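PDB 6KBC: CghA from Chaetomium globosum, which is a two-domain, beta-rich protein with calycin-like family domains that holds the ligand WK1 in a pocket. Local coordinates for residues Val256-Ser261 / Tyr267-Asn272; Ala239-Phe244 / Val323-Glu328; Ala60-Ser65 / Leu196-Asp201. One frame throughout, in Å; residues are numbered along the deposited sequence.

Interaction 1 of 3, residues Val256-Ser261 / Tyr267-Asn272; sequences VMRLVS and YQNTVN. With WK1 ((2S)-3-[(2S,4E)-4-[[(1R,2S,4aR,6S,8R,8aS)-2-[(E)-but-2-en-2-yl]-6,8-dimethyl-1,2,4a,5,6,7,8,8a-octahydronaphthalen-1-yl]-oxidanyl-methylidene]-3,5-bis(oxidanylidene)pyrrolidin-2-yl]-2-methyl-2-oxidanyl-propanoic acid), chain B.
Met257 pairs with Asn272, and Leu259 with Thr270, as antiparallel hydrogen-bonded pairs. Each pair is closed by two backbone bonds. The shortest is Leu259 N to Thr270 O, 2.7 Å. Its return bond, Thr270 N to Leu259 O, is 2.9 Å and almost straight, 177° at the hydrogen. Ser261 N adds a fifth backbone bond to Gln268 O. The non-hydrogen-bonded pairs Arg258-Val271 and Val260-Asn269 lie between these rungs. There CA-H...O contacts help, such as Val271 CA to Met257 O at 3.2 Å.

The two strands make a beta hairpin in the C-terminal calycin-like domain. Near its turn, Ser261 OG accepts a weak bond from Gln268 N, 2.8 Å long. A chi1 of 82° turns the hydroxyl to the Gln268 N-H.

The side chains use both faces. On one, Arg258 lays its aliphatic part along the partner strand. Arg258 CG is 3.3 Å from Thr270 O. Arg258 CD is 3.6 Å from Asn269 OD1. The guanidinium goes on to a salt bridge with Asp241, while Asn269 OD1 is bonded to Ser288. Val256 CG1 meets Val271 CG2 at 3.9 Å. On the other face, Met257 belongs to the ligand pocket. Its chain bends at chi2 and chi3 and brings Met257 SD to 3.4 Å from C6 of WK1. Its CE methyl lies against the same ligand carbon.

Interaction 2 of 3, residues Ala239-Phe244 / Val323-Glu328; sequences ATDALF and VGYRLE
Leu243 lays both of its methyls against the Tyr325 ring. Leu243 CD2 sits over the centre of the Tyr325 ring in a CH-pi contact, 3.8 Å from the centroid and 11° off the ring normal. Leu243 CD1 lies over the CD2-CE2 side of the same face, 3.7 Å from Tyr325 CE2. The leucine branch and the tyrosine ring overlap side by side while pointing opposite ways. A chi1 of 170° turns CG of Leu243 away from its own N and helps carry the two methyls to the ring. Leu243 CD2 also meets Leu327 CD2, more loosely, at 4.4 Å.

The polar end of the ring meets Asp241. A water joins the two. It donates to Asp241 OD1 at 2.8 Å. It is also hydrogen-bonded to Tyr325 OH, at 2.6 Å. The carboxylate stands nearly perpendicular to the ring, with 87° between the planes.

Basic groups lie outside this shell. Lys307 and Arg319 form salt bridges with Asp241 OD2, and Lys307 also bonds Tyr325 OH. Arg258 makes a salt bridge with Asp241 OD1.

The backbones are well apart. The strand axes come no closer than 10.5 Å and run steeply across each other, so side chains and the bridging water make the contact between two strands of the C-terminal domain. A classic beta bulge, with Thr240 and Asp241 set opposite Val260, precedes Leu243. Ala242, which points away from Tyr325, belongs with Phe244 to the WK1 pocket.

The contact thus has an apolar half and a polar half. Leucine covers a face of the tyrosine ring, while the water and Lys307 hold its hydroxyl. The buried carboxylate is matched by several positive groups, which would probably keep it ionised.

Interaction 3 of 3, residues Ala60-Ser65 / Leu196-Asp201; sequences AAFTVS and LTFHID. With WK1 ((2S)-3-[(2S,4E)-4-[[(1R,2S,4aR,6S,8R,8aS)-2-[(E)-but-2-en-2-yl]-6,8-dimethyl-1,2,4a,5,6,7,8,8a-octahydronaphthalen-1-yl]-oxidanyl-methylidene]-3,5-bis(oxidanylidene)pyrrolidin-2-yl]-2-methyl-2-oxidanyl-propanoic acid), chain B.
Ser65 OG donates a hydrogen bond to O5 of WK1, 2.7 Å long. The ring nitrogen N of WK1 lies 3.3 Å from the same Ser65 OG. A chi1 of -72° points the hydroxyl of Ser65 at the ligand. Asn82, His94, Lys352 and Asn364 also bond the ligand.

Phe62 lies on the opposite face of the same strand and meets the other segment. Leu196 CD1 sits over one face of its ring, in a CH-pi contact. The methyl is 3.7 Å from the centroid of the Phe62 ring and 22° off the normal. It leans toward the rim, so that Phe62 CE1 is only 3.5 Å from Leu196 CD1. Phe198 approaches the Phe62 ring obliquely. Phe198 CZ is 3.7 Å from Phe62 CE1, which lies at the edge of the Phe198 ring. Phe198 in turn makes edge-to-face pairs with Trp85 and Trp91.

In the N-terminal calycin-like domain this contact packs strand 60-69 against strand 181-200, on the side of strand 60-69 opposite the ligand. Strand 60-69 is flanked by strands 46-54 and 77-85, and strand 181-200 pairs with strand 154-162. Ile81 of strand 77-85 and Ile154 and Leu158 of strand 154-162 also touch Phe62.

Overall arrangement
Interactions 1 and 2 belong to the C-terminal family domain, and interaction 3 to the N-terminal one. The first two touch. Strands 239-249 and 252-261 are neighbours in one sheet, and Arg258 of interaction 1 reaches the charged end of interaction 2. Interaction 1 is mostly backbone pairing and grades from a buried end to an exposed turn. Interactions 2 and 3 are fully buried side-chain contacts between strands not paired with each other. Interaction 2 mixes apolar packing with water and charge, whereas the cross-segment contact of interaction 3 is wholly apolar. Interactions 1 and 3 reach WK1 through a thioether and a hydroxyl; segment 239-244 of interaction 2 also lends Ala242 and Phe244 to the pocket.

Interaction 1 of 3, residues Val256-Ser261 / Tyr267-Asn272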
loop_
_atom_site.group_PDB
_atom_site.type_symbol
_atom_site.label_atom_id
_atom_site.label_comp_id
_atom_site.label_asym_id
_atom_site.label_seq_id
_atom_site.Cartn_x
_atom_site.Cartn_y
_atom_site.Cartn_z
ATOM N N VAL A 256 0.599 -0.447 7.495
ATOM C CA VAL A 256 1.909 -1.073 7.631
ATOM C C VAL A 256 2.485 -1.296 6.253
ATOM O O VAL A 256 1.784 -1.731 5.337
ATOM C CB VAL A 256 1.847 -2.427 8.382
ATOM C CG1 VAL A 256 3.225 -3.112 8.375
ATOM C CG2 VAL A 256 1.373 -2.232 9.809
ATOM N N MET A 257 3.776 -1.025 6.112
ATOM C CA MET A 257 4.575 -1.545 5.006
ATOM C C MET A 257 5.835 -2.071 5.674
ATOM O O MET A 257 6.654 -1.266 6.129
ATOM C CB MET A 257 4.889 -0.463 3.969
ATOM C CG MET A 257 5.573 -0.983 2.691
ATOM S SD MET A 257 5.089 -2.601 2.036
ATOM C CE MET A 257 3.575 -2.082 1.272
ATOM N N ARG A 258 5.951 -3.399 5.806
ATOM C CA ARG A 258 7.092 -4.039 6.458
ATOM C C ARG A 258 7.868 -4.868 5.433
ATOM O O ARG A 258 7.281 -5.697 4.726
ATOM C CB ARG A 258 6.659 -4.928 7.651
ATOM C CG ARG A 258 7.890 -5.479 8.443
ATOM C CD ARG A 258 8.212 -6.802 7.764
ATOM N NE ARG A 258 7.246 -7.875 7.967
ATOM C CZ ARG A 258 6.999 -8.821 7.081
ATOM N NH1 ARG A 258 7.271 -8.561 5.802
ATOM N NH2 ARG A 258 6.224 -9.850 7.391
ATOM N N LEU A 259 9.197 -4.693 5.400
ATOM C CA LEU A 259 10.071 -5.446 4.507
ATOM C C LEU A 259 11.039 -6.280 5.331
ATOM O O LEU A 259 11.553 -5.816 6.349
ATOM C CB LEU A 259 10.892 -4.541 3.601
ATOM C CG LEU A 259 10.063 -3.675 2.654
ATOM C CD1 LEU A 259 10.967 -2.642 2.042
ATOM C CD2 LEU A 259 9.491 -4.582 1.581
ATOM N N VAL A 260 11.292 -7.498 4.867
ATOM C CA VAL A 260 12.386 -8.321 5.363
ATOM C C VAL A 260 13.334 -8.561 4.192
ATOM O O VAL A 260 12.905 -9.019 3.129
ATOM C CB VAL A 260 11.881 -9.646 5.960
ATOM C CG1 VAL A 260 13.067 -10.491 6.481
ATOM C CG2 VAL A 260 10.858 -9.369 7.076
ATOM N N SER A 261 14.615 -8.252 4.389
ATOM C CA SER A 261 15.572 -8.268 3.291
ATOM C C SER A 261 15.924 -9.697 2.865
ATOM O O SER A 261 15.452 -10.698 3.428
ATOM C CB SER A 261 16.842 -7.519 3.693
ATOM O OG SER A 261 17.694 -8.365 4.468
ATOM N N TYR A 267 18.525 -10.621 6.580
ATOM C CA TYR A 267 17.092 -10.478 6.841
ATOM C C TYR A 267 16.809 -9.218 7.646
ATOM O O TYR A 267 16.110 -9.239 8.660
ATOM C CB TYR A 267 16.537 -11.714 7.546
ATOM C CG TYR A 267 16.658 -12.944 6.694
ATOM C CD1 TYR A 267 15.775 -13.167 5.656
ATOM C CD2 TYR A 267 17.670 -13.871 6.911
ATOM C CE1 TYR A 267 15.882 -14.277 4.860
ATOM C CE2 TYR A 267 17.797 -15.010 6.097
ATOM C CZ TYR A 267 16.894 -15.198 5.087
ATOM O OH TYR A 267 16.970 -16.303 4.276
ATOM N N GLN A 268 17.424 -8.120 7.224
ATOM C CA GLN A 268 17.096 -6.822 7.797
ATOM C C GLN A 268 15.587 -6.644 7.829
ATOM O O GLN A 268 14.890 -6.967 6.864
ATOM C CB GLN A 268 17.730 -5.693 6.985
ATOM C CG GLN A 268 19.167 -5.472 7.341
ATOM C CD GLN A 268 19.807 -4.397 6.524
ATOM O OE1 GLN A 268 19.210 -3.880 5.572
ATOM N NE2 GLN A 268 21.034 -4.036 6.890
ATOM N N ASN A 269 15.098 -6.160 8.967
ATOM C CA ASN A 269 13.678 -6.044 9.272
ATOM C C ASN A 269 13.363 -4.556 9.317
ATOM O O ASN A 269 13.819 -3.859 10.229
ATOM C CB ASN A 269 13.391 -6.725 10.607
ATOM C CG ASN A 269 11.957 -7.181 10.753
ATOM O OD1 ASN A 269 11.089 -6.863 9.939
ATOM N ND2 ASN A 269 11.697 -7.930 11.809
ATOM N N THR A 270 12.632 -4.061 8.319
ATOM C CA THR A 270 12.341 -2.633 8.242
ATOM C C THR A 270 10.848 -2.409 8.034
ATOM O O THR A 270 10.131 -3.279 7.524
ATOM C CB THR A 270 13.138 -1.944 7.118
ATOM O OG1 THR A 270 12.747 -2.466 5.842
ATOM C CG2 THR A 270 14.646 -2.180 7.302
ATOM N N VAL A 271 10.381 -1.214 8.406
ATOM C CA VAL A 271 8.947 -0.951 8.383
ATOM C C VAL A 271 8.691 0.547 8.356
ATOM O O VAL A 271 9.423 1.340 8.953
ATOM C CB VAL A 271 8.229 -1.614 9.589
ATOM C CG1 VAL A 271 8.559 -0.896 10.887
ATOM C CG2 VAL A 271 6.731 -1.645 9.379
ATOM N N ASN A 272 7.621 0.926 7.683
ATOM C CA ASN A 272 7.033 2.246 7.842
ATOM C C ASN A 272 5.567 1.999 8.170
ATOM O O ASN A 272 4.822 1.514 7.320
ATOM C CB ASN A 272 7.209 3.069 6.574
ATOM C CG ASN A 272 6.929 4.529 6.808
ATOM O OD1 ASN A 272 5.813 4.890 7.198
ATOM N ND2 ASN A 272 7.953 5.373 6.652
HETATM O O WK1 B . -0.519 -7.527 -9.852
HETATM C C17 WK1 B . -1.104 -7.056 -8.911
HETATM O O1 WK1 B . -2.256 -6.732 -8.969
HETATM C C19 WK1 B . -0.409 -6.868 -7.624
HETATM O O2 WK1 B . 0.871 -7.400 -7.625
HETATM C C18 WK1 B . -1.156 -7.610 -6.559
HETATM C C20 WK1 B . -0.352 -5.374 -7.470
HETATM C C22 WK1 B . -0.042 -4.993 -6.079
HETATM N N WK1 B . -0.126 -3.590 -5.719
HETATM C C21 WK1 B . 0.944 -3.249 -5.009
HETATM O O5 WK1 B . 1.113 -2.039 -4.531
HETATM C C23 WK1 B . 1.248 -5.372 -5.549
HETATM O O4 WK1 B . 1.795 -6.566 -5.639
HETATM C C24 WK1 B . 1.919 -4.338 -4.840
HETATM C C16 WK1 B . 3.209 -4.419 -4.162
HETATM O O3 WK1 B . 3.818 -5.541 -4.185
HETATM C C9 WK1 B . 3.710 -3.287 -3.368
HETATM C C8 WK1 B . 2.977 -3.547 -2.022
HETATM C C12 WK1 B . 1.542 -4.030 -2.044
HETATM C C13 WK1 B . 0.516 -3.216 -1.933
HETATM C C90 WK1 B . -0.886 -3.722 -1.966
HETATM C C14 WK1 B . 1.251 -5.480 -2.197
HETATM C C7 WK1 B . 3.712 -4.537 -1.169
HETATM C C6 WK1 B . 4.977 -4.334 -0.916
HETATM C C3 WK1 B . 5.672 -3.289 -1.729
HETATM C C4 WK1 B . 5.219 -3.252 -3.174
HETATM C C5 WK1 B . 5.775 -1.977 -3.778
HETATM C C11 WK1 B . 5.532 -1.959 -5.254
HETATM C C2 WK1 B . 7.172 -3.229 -1.602
HETATM C C1 WK1 B . 7.544 -1.843 -2.022
HETATM C C10 WK1 B . 8.968 -1.467 -1.778
HETATM C C WK1 B . 7.241 -1.724 -3.485
#

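Interaction 2 of 3, residues Ala239-Phe244 / Val323-Glu328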
loop_
_atom_site.group_PDB
_atom_site.type_symbol
_atom_site.label_atom_id
_atom_site.label_comp_id
_atom_site.label_asym_id
_atom_site.label_seq_id
_atom_site.Cartn_x
_atom_site.Cartn_y
_atom_site.Cartn_z
ATOM N N ALA A 239 14.470 -8.034 -1.088
ATOM C CA ALA A 239 13.561 -8.481 -0.039
ATOM C C ALA A 239 13.223 -9.958 -0.191
ATOM O O ALA A 239 13.215 -10.505 -1.299
ATOM C CB ALA A 239 12.252 -7.662 -0.048
ATOM N N THR A 240 12.920 -10.603 0.942
ATOM C CA THR A 240 12.297 -11.926 0.935
ATOM C C THR A 240 10.849 -11.884 1.394
ATOM O O THR A 240 10.132 -12.880 1.238
ATOM C CB THR A 240 13.063 -12.919 1.825
ATOM O OG1 THR A 240 13.295 -12.341 3.118
ATOM C CG2 THR A 240 14.415 -13.279 1.182
ATOM N N ASP A 241 10.401 -10.753 1.928
ATOM C CA ASP A 241 9.073 -10.656 2.512
ATOM C C ASP A 241 8.627 -9.204 2.475
ATOM O O ASP A 241 9.395 -8.305 2.828
ATOM C CB ASP A 241 9.074 -11.186 3.949
ATOM C CG ASP A 241 7.718 -11.703 4.385
ATOM O OD1 ASP A 241 6.756 -10.904 4.413
ATOM O OD2 ASP A 241 7.604 -12.912 4.673
ATOM N N ALA A 242 7.391 -8.982 2.050
ATOM C CA ALA A 242 6.799 -7.653 2.099
ATOM C C ALA A 242 5.389 -7.811 2.637
ATOM O O ALA A 242 4.659 -8.703 2.201
ATOM C CB ALA A 242 6.788 -6.985 0.718
ATOM N N LEU A 243 5.018 -6.981 3.606
ATOM C CA LEU A 243 3.681 -7.027 4.183
ATOM C C LEU A 243 3.056 -5.644 4.116
ATOM O O LEU A 243 3.547 -4.710 4.761
ATOM C CB LEU A 243 3.714 -7.504 5.629
ATOM C CG LEU A 243 2.363 -7.337 6.350
ATOM C CD1 LEU A 243 1.321 -8.249 5.741
ATOM C CD2 LEU A 243 2.536 -7.618 7.835
ATOM N N PHE A 244 1.977 -5.520 3.348
ATOM C CA PHE A 244 1.107 -4.344 3.378
ATOM C C PHE A 244 -0.069 -4.614 4.300
ATOM O O PHE A 244 -0.677 -5.682 4.227
ATOM C CB PHE A 244 0.571 -4.007 1.985
ATOM C CG PHE A 244 -0.427 -2.856 1.987
ATOM C CD1 PHE A 244 0.013 -1.545 1.904
ATOM C CD2 PHE A 244 -1.793 -3.096 2.094
ATOM C CE1 PHE A 244 -0.904 -0.468 1.918
ATOM C CE2 PHE A 244 -2.719 -2.037 2.108
ATOM C CZ PHE A 244 -2.267 -0.724 2.027
ATOM N N VAL A 323 -2.180 -18.235 8.580
ATOM C CA VAL A 323 -3.601 -17.927 8.615
ATOM C C VAL A 323 -3.829 -16.443 8.833
ATOM O O VAL A 323 -4.978 -15.994 8.860
ATOM C CB VAL A 323 -4.295 -18.769 9.705
ATOM C CG1 VAL A 323 -4.127 -20.315 9.382
ATOM C CG2 VAL A 323 -3.737 -18.447 11.066
ATOM N N GLY A 324 -2.766 -15.667 8.972
ATOM C CA GLY A 324 -2.904 -14.243 9.217
ATOM C C GLY A 324 -1.610 -13.702 9.789
ATOM O O GLY A 324 -0.570 -14.353 9.731
ATOM N N TYR A 325 -1.710 -12.510 10.344
ATOM C CA TYR A 325 -0.567 -11.834 10.927
ATOM C C TYR A 325 -0.982 -11.255 12.263
ATOM O O TYR A 325 -2.110 -10.770 12.417
ATOM C CB TYR A 325 -0.065 -10.696 10.029
ATOM C CG TYR A 325 1.081 -11.056 9.112
ATOM C CD1 TYR A 325 2.399 -10.974 9.556
ATOM C CD2 TYR A 325 0.851 -11.430 7.788
ATOM C CE1 TYR A 325 3.461 -11.295 8.711
ATOM C CE2 TYR A 325 1.890 -11.736 6.936
ATOM C CZ TYR A 325 3.199 -11.657 7.404
ATOM O OH TYR A 325 4.245 -11.965 6.559
ATOM N N ARG A 326 -0.068 -11.283 13.217
ATOM C CA ARG A 326 -0.203 -10.507 14.435
ATOM C C ARG A 326 0.590 -9.224 14.264
ATOM O O ARG A 326 1.719 -9.260 13.767
ATOM C CB ARG A 326 0.294 -11.291 15.649
ATOM C CG ARG A 326 0.293 -10.482 16.949
ATOM C CD ARG A 326 0.397 -11.445 18.136
ATOM N NE ARG A 326 -0.779 -12.310 18.150
ATOM C CZ ARG A 326 -0.822 -13.541 18.649
ATOM N NH1 ARG A 326 0.250 -14.076 19.219
ATOM N NH2 ARG A 326 -1.954 -14.235 18.581
ATOM N N LEU A 327 -0.021 -8.093 14.633
ATOM C CA LEU A 327 0.635 -6.792 14.672
ATOM C C LEU A 327 0.674 -6.328 16.113
ATOM O O LEU A 327 -0.378 -6.114 16.730
ATOM C CB LEU A 327 -0.111 -5.734 13.849
ATOM C CG LEU A 327 -0.256 -5.956 12.355
ATOM C CD1 LEU A 327 -0.950 -4.720 11.751
ATOM C CD2 LEU A 327 1.106 -6.203 11.742
ATOM N N GLU A 328 1.872 -6.137 16.640
ATOM C CA GLU A 328 2.039 -5.617 17.988
ATOM C C GLU A 328 2.704 -4.256 17.871
ATOM O O GLU A 328 3.871 -4.167 17.486
ATOM C CB GLU A 328 2.868 -6.563 18.840
ATOM C CG GLU A 328 3.185 -6.051 20.227
ATOM C CD GLU A 328 4.360 -6.814 20.781
ATOM O OE1 GLU A 328 4.131 -7.727 21.587
ATOM O OE2 GLU A 328 5.507 -6.521 20.371
HETATM O O HOH W 1 4.168 -11.921 3.957
#

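Interaction 3 of 3, residues Ala60-Ser65 / Leu196-Asp201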
loop_
_atom_site.group_PDB
_atom_site.type_symbol
_atom_site.label_atom_id
_atom_site.label_comp_id
_atom_site.label_asym_id
_atom_site.label_seq_id
_atom_site.Cartn_x
_atom_site.Cartn_y
_atom_site.Cartn_z
ATOM N N ALA A 60 -16.432 -5.486 0.893
ATOM C CA ALA A 60 -15.846 -5.138 -0.387
ATOM C C ALA A 60 -14.499 -4.489 -0.123
ATOM O O ALA A 60 -14.267 -3.915 0.943
ATOM C CB ALA A 60 -16.744 -4.196 -1.200
ATOM N N ALA A 61 -13.613 -4.608 -1.098
ATOM C CA ALA A 61 -12.289 -4.031 -0.974
ATOM C C ALA A 61 -11.803 -3.708 -2.371
ATOM O O ALA A 61 -12.143 -4.392 -3.340
ATOM C CB ALA A 61 -11.307 -4.990 -0.268
ATOM N N PHE A 62 -10.984 -2.674 -2.465
ATOM C CA PHE A 62 -10.515 -2.223 -3.761
ATOM C C PHE A 62 -9.153 -1.588 -3.568
ATOM O O PHE A 62 -8.941 -0.850 -2.611
ATOM C CB PHE A 62 -11.481 -1.196 -4.391
ATOM C CG PHE A 62 -11.013 -0.686 -5.726
ATOM C CD1 PHE A 62 -11.348 -1.355 -6.885
ATOM C CD2 PHE A 62 -10.219 0.448 -5.813
ATOM C CE1 PHE A 62 -10.894 -0.913 -8.114
ATOM C CE2 PHE A 62 -9.769 0.911 -7.045
ATOM C CZ PHE A 62 -10.102 0.225 -8.194
ATOM N N THR A 63 -8.244 -1.858 -4.489
ATOM C CA THR A 63 -6.957 -1.192 -4.424
ATOM C C THR A 63 -6.425 -1.059 -5.839
ATOM O O THR A 63 -6.639 -1.932 -6.683
ATOM C CB THR A 63 -5.963 -1.942 -3.520
ATOM O OG1 THR A 63 -4.794 -1.133 -3.318
ATOM C CG2 THR A 63 -5.559 -3.292 -4.123
ATOM N N VAL A 64 -5.772 0.062 -6.094
ATOM C CA VAL A 64 -5.092 0.295 -7.355
ATOM C C VAL A 64 -3.726 0.869 -7.027
ATOM O O VAL A 64 -3.596 1.728 -6.146
ATOM C CB VAL A 64 -5.906 1.242 -8.271
ATOM C CG1 VAL A 64 -6.220 2.554 -7.553
ATOM C CG2 VAL A 64 -5.177 1.492 -9.568
ATOM N N SER A 65 -2.703 0.367 -7.700
ATOM C CA SER A 65 -1.380 0.961 -7.636
ATOM C C SER A 65 -1.055 1.465 -9.029
ATOM O O SER A 65 -1.097 0.693 -9.992
ATOM C CB SER A 65 -0.324 -0.045 -7.147
ATOM O OG SER A 65 -0.498 -0.302 -5.764
ATOM N N LEU A 196 -18.114 1.919 -9.028
ATOM C CA LEU A 196 -17.310 1.281 -10.048
ATOM C C LEU A 196 -18.135 0.215 -10.740
ATOM O O LEU A 196 -19.010 -0.405 -10.130
ATOM C CB LEU A 196 -16.039 0.632 -9.438
ATOM C CG LEU A 196 -14.919 1.564 -8.976
ATOM C CD1 LEU A 196 -13.945 0.763 -8.123
ATOM C CD2 LEU A 196 -14.194 2.162 -10.161
ATOM N N THR A 197 -17.824 -0.009 -12.015
ATOM C CA THR A 197 -18.435 -1.081 -12.783
ATOM C C THR A 197 -17.328 -1.923 -13.385
ATOM O O THR A 197 -16.446 -1.393 -14.071
ATOM C CB THR A 197 -19.362 -0.536 -13.878
ATOM O OG1 THR A 197 -20.338 0.310 -13.272
ATOM C CG2 THR A 197 -20.067 -1.674 -14.599
ATOM N N PHE A 198 -17.369 -3.225 -13.103
ATOM C CA PHE A 198 -16.374 -4.182 -13.564
ATOM C C PHE A 198 -17.021 -5.135 -14.554
ATOM O O PHE A 198 -18.147 -5.599 -14.339
ATOM C CB PHE A 198 -15.804 -5.016 -12.411
ATOM C CG PHE A 198 -15.124 -4.213 -11.338
ATOM C CD1 PHE A 198 -15.865 -3.546 -10.379
ATOM C CD2 PHE A 198 -13.737 -4.179 -11.251
ATOM C CE1 PHE A 198 -15.242 -2.831 -9.372
ATOM C CE2 PHE A 198 -13.112 -3.464 -10.252
ATOM C CZ PHE A 198 -13.867 -2.786 -9.313
ATOM N N HIS A 199 -16.302 -5.453 -15.617
ATOM C CA HIS A 199 -16.773 -6.432 -16.585
ATOM C C HIS A 199 -16.162 -7.780 -16.225
ATOM O O HIS A 199 -14.936 -7.919 -16.177
ATOM C CB HIS A 199 -16.444 -5.975 -18.008
ATOM C CG HIS A 199 -17.077 -4.654 -18.360
ATOM N ND1 HIS A 199 -16.656 -3.454 -17.821
ATOM C CD2 HIS A 199 -18.123 -4.351 -19.168
ATOM C CE1 HIS A 199 -17.403 -2.470 -18.290
ATOM N NE2 HIS A 199 -18.298 -2.987 -19.112
ATOM N N ILE A 200 -17.016 -8.749 -15.928
ATOM C CA ILE A 200 -16.561 -10.107 -15.522
ATOM C C ILE A 200 -16.629 -11.026 -16.741
ATOM O O ILE A 200 -17.691 -11.098 -17.360
ATOM C CB ILE A 200 -17.469 -10.630 -14.399
ATOM C CG1 ILE A 200 -17.824 -9.545 -13.380
ATOM C CG2 ILE A 200 -16.877 -11.867 -13.748
ATOM C CD1 ILE A 200 -16.710 -9.198 -12.429
ATOM N N ASP A 201 -15.528 -11.702 -17.058
ATOM C CA ASP A 201 -15.516 -12.647 -18.202
ATOM C C ASP A 201 -16.498 -13.795 -17.936
ATOM O O ASP A 201 -16.199 -14.609 -17.059
ATOM C CB ASP A 201 -14.100 -13.123 -18.502
ATOM C CG ASP A 201 -13.210 -12.043 -19.088
ATOM O OD1 ASP A 201 -13.554 -10.858 -18.938
ATOM O OD2 ASP A 201 -12.179 -12.397 -19.689
HETATM O O WK1 B . -0.519 -7.527 -9.852
HETATM C C17 WK1 B . -1.104 -7.056 -8.911
HETATM O O1 WK1 B . -2.256 -6.732 -8.969
HETATM C C19 WK1 B . -0.409 -6.868 -7.624
HETATM O O2 WK1 B . 0.871 -7.400 -7.625
HETATM C C18 WK1 B . -1.156 -7.610 -6.559
HETATM C C20 WK1 B . -0.352 -5.374 -7.470
HETATM C C22 WK1 B . -0.042 -4.993 -6.079
HETATM N N WK1 B . -0.126 -3.590 -5.719
HETATM C C21 WK1 B . 0.944 -3.249 -5.009
HETATM O O5 WK1 B . 1.113 -2.039 -4.531
HETATM C C23 WK1 B . 1.248 -5.372 -5.549
HETATM O O4 WK1 B . 1.795 -6.566 -5.639
HETATM C C24 WK1 B . 1.919 -4.338 -4.840
HETATM C C16 WK1 B . 3.209 -4.419 -4.162
HETATM O O3 WK1 B . 3.818 -5.541 -4.185
HETATM C C9 WK1 B . 3.710 -3.287 -3.368
HETATM C C8 WK1 B . 2.977 -3.547 -2.022
HETATM C C12 WK1 B . 1.542 -4.030 -2.044
HETATM C C13 WK1 B . 0.516 -3.216 -1.933
HETATM C C90 WK1 B . -0.886 -3.722 -1.966
HETATM C C14 WK1 B . 1.251 -5.480 -2.197
HETATM C C7 WK1 B . 3.712 -4.537 -1.169
HETATM C C6 WK1 B . 4.977 -4.334 -0.916
HETATM C C3 WK1 B . 5.672 -3.289 -1.729
HETATM C C4 WK1 B . 5.219 -3.252 -3.174
HETATM C C5 WK1 B . 5.775 -1.977 -3.778
HETATM C C11 WK1 B . 5.532 -1.959 -5.254
HETATM C C2 WK1 B . 7.172 -3.229 -1.602
HETATM C C1 WK1 B . 7.544 -1.843 -2.022
HETATM C C10 WK1 B . 8.968 -1.467 -1.778
HETATM C C WK1 B . 7.241 -1.724 -3.485
#